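Local coordinates for protein chitooligosaccharide oxidase (Gibberella zeae, PDB 6Y0R) that oxidises the C1 hydroxyl of chitooligosaccharides to lactones, passing the electrons through a bicovalently bound FAD to molecular oxygen, which becomes hydrogen peroxide, at residues A34-D39 and A63-T68. Residues are numbered along the deposited sequence; the frame is centred on the assembly and turned at random.
Sequences AKVPTD and AIAVPT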
loop_
_atom_site.group_PDB
_atom_site.type_symbol
_atom_site.label_atom_id
_atom_site.label_comp_id
_atom_site.label_asym_id
_atom_site.label_seq_id
_atom_site.Cartn_x
_atom_site.Cartn_y
_atom_site.Cartn_z
ATOM N N ALA A 34 -4.922 32.224 -9.353
ATOM C CA ALA A 34 -3.589 31.656 -9.665
ATOM C C ALA A 34 -3.647 30.772 -10.918
ATOM O O ALA A 34 -2.581 30.196 -11.253
ATOM C CB ALA A 34 -3.078 30.878 -8.477
ATOM N N LYS A 35 -4.819 30.684 -11.561
ATOM C CA LYS A 35 -5.064 29.907 -12.806
ATOM C C LYS A 35 -4.794 28.434 -12.492
ATOM O O LYS A 35 -4.176 27.725 -13.332
ATOM C CB LYS A 35 -4.185 30.395 -13.961
ATOM C CG LYS A 35 -4.293 31.887 -14.265
ATOM C CD LYS A 35 -3.418 32.353 -15.423
ATOM C CE LYS A 35 -3.860 33.697 -15.981
ATOM N NZ LYS A 35 -3.129 34.066 -17.220
ATOM N N VAL A 36 -5.191 28.012 -11.293
ATOM C CA VAL A 36 -5.174 26.570 -10.938
ATOM C C VAL A 36 -6.534 25.993 -11.300
ATOM O O VAL A 36 -7.574 26.432 -10.796
ATOM C CB VAL A 36 -4.809 26.358 -9.456
ATOM C CG1 VAL A 36 -4.861 24.873 -9.127
ATOM C CG2 VAL A 36 -3.442 26.917 -9.126
ATOM N N PRO A 37 -6.617 24.953 -12.173
ATOM C CA PRO A 37 -7.912 24.345 -12.446
ATOM C C PRO A 37 -8.513 23.808 -11.146
ATOM O O PRO A 37 -7.767 23.251 -10.335
ATOM C CB PRO A 37 -7.623 23.189 -13.428
ATOM C CG PRO A 37 -6.222 23.438 -13.912
ATOM C CD PRO A 37 -5.513 24.292 -12.873
ATOM N N THR A 38 -9.802 23.989 -10.944
ATOM C CA THR A 38 -10.524 23.473 -9.761
ATOM C C THR A 38 -11.880 22.904 -10.174
ATOM O O THR A 38 -12.347 23.237 -11.299
ATOM C CB THR A 38 -10.660 24.554 -8.674
ATOM O OG1 THR A 38 -11.635 25.499 -9.112
ATOM C CG2 THR A 38 -9.356 25.250 -8.356
ATOM N N ASP A 39 -12.474 22.114 -9.287
ATOM C CA ASP A 39 -13.824 21.538 -9.473
ATOM C C ASP A 39 -14.804 22.394 -8.668
ATOM O O ASP A 39 -14.503 22.728 -7.545
ATOM C CB ASP A 39 -13.910 20.090 -8.985
ATOM C CG ASP A 39 -13.075 19.081 -9.754
ATOM O OD1 ASP A 39 -12.808 19.298 -10.913
ATOM O OD2 ASP A 39 -12.719 18.090 -9.162
ATOM N N ALA A 63 -11.975 22.506 -1.127
ATOM C CA ALA A 63 -11.655 22.830 -2.522
ATOM C C ALA A 63 -10.972 21.610 -3.115
ATOM O O ALA A 63 -10.274 20.876 -2.356
ATOM C CB ALA A 63 -10.773 24.053 -2.605
ATOM N N ILE A 64 -11.156 21.414 -4.412
ATOM C CA ILE A 64 -10.421 20.356 -5.140
ATOM C C ILE A 64 -9.660 21.028 -6.268
ATOM O O ILE A 64 -10.328 21.505 -7.230
ATOM C CB ILE A 64 -11.371 19.255 -5.638
ATOM C CG1 ILE A 64 -12.205 18.643 -4.522
ATOM C CG2 ILE A 64 -10.567 18.219 -6.394
ATOM C CD1 ILE A 64 -13.163 17.543 -4.964
ATOM N N ALA A 65 -8.341 21.081 -6.168
ATOM C CA ALA A 65 -7.454 21.556 -7.249
ATOM C C ALA A 65 -7.171 20.368 -8.184
ATOM O O ALA A 65 -6.977 19.228 -7.677
ATOM C CB ALA A 65 -6.176 22.140 -6.716
ATOM N N VAL A 66 -7.175 20.608 -9.501
ATOM C CA VAL A 66 -6.984 19.544 -10.519
ATOM C C VAL A 66 -5.865 19.958 -11.456
ATOM O O VAL A 66 -6.055 20.211 -12.651
ATOM C CB VAL A 66 -8.284 19.172 -11.239
ATOM C CG1 VAL A 66 -8.056 17.917 -12.059
ATOM C CG2 VAL A 66 -9.449 18.948 -10.297
ATOM N N PRO A 67 -4.623 20.004 -10.950
ATOM C CA PRO A 67 -3.494 20.481 -11.742
ATOM C C PRO A 67 -3.065 19.513 -12.846
ATOM O O PRO A 67 -3.128 18.301 -12.684
ATOM C CB PRO A 67 -2.359 20.631 -10.730
ATOM C CG PRO A 67 -2.708 19.560 -9.673
ATOM C CD PRO A 67 -4.214 19.579 -9.592
ATOM N N THR A 68 -2.608 20.067 -13.963
ATOM C CA THR A 68 -1.931 19.293 -15.042
ATOM C C THR A 68 -0.434 19.581 -15.125
ATOM O O THR A 68 0.243 18.855 -15.887
ATOM C CB THR A 68 -2.609 19.578 -16.382
ATOM O OG1 THR A 68 -2.299 20.932 -16.728
ATOM C CG2 THR A 68 -4.105 19.411 -16.310
HETATM O O HOH W 1 -12.687 23.539 -5.675
#
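T38 and A65 sit opposite each other as a non-hydrogen-bonded antiparallel pair, their CA atoms 4.4 Å apart, and a backbone bond follows on each side: V66 N reaches P37 O at 2.8 Å, almost straight at hydrogen (173°) but from above the carbonyl plane, while D39 N donates to I64 O at 3.0 Å. A water stands between I64 N and D39 O, accepting from the amide and donating to the carbonyl. On the T38 and A65 face, V36 holds CG1 anti to its backbone N (chi1 178°), which sets that methyl 3.9 Å from A65 CB, between helices 26-33 and 70-83. On the other face the D39 carboxylate lies against aliphatic branches: OD1 is 3.4 Å from V66 CG2, and OD2 is 3.5 Å from I64 CG2. P37 lays CB and CG over the carbonyl oxygen of V66. The pairing illustrates how strand 63-65, in the FAD-binding PCMH-type region, takes the short, weakly bonded 38-39 as the outermost strand on one side of a mixed sheet and 108-111 on the other. The closeness of D49 OD2 to D39 OD2 would probably raise the pKa of one of the two carboxylates.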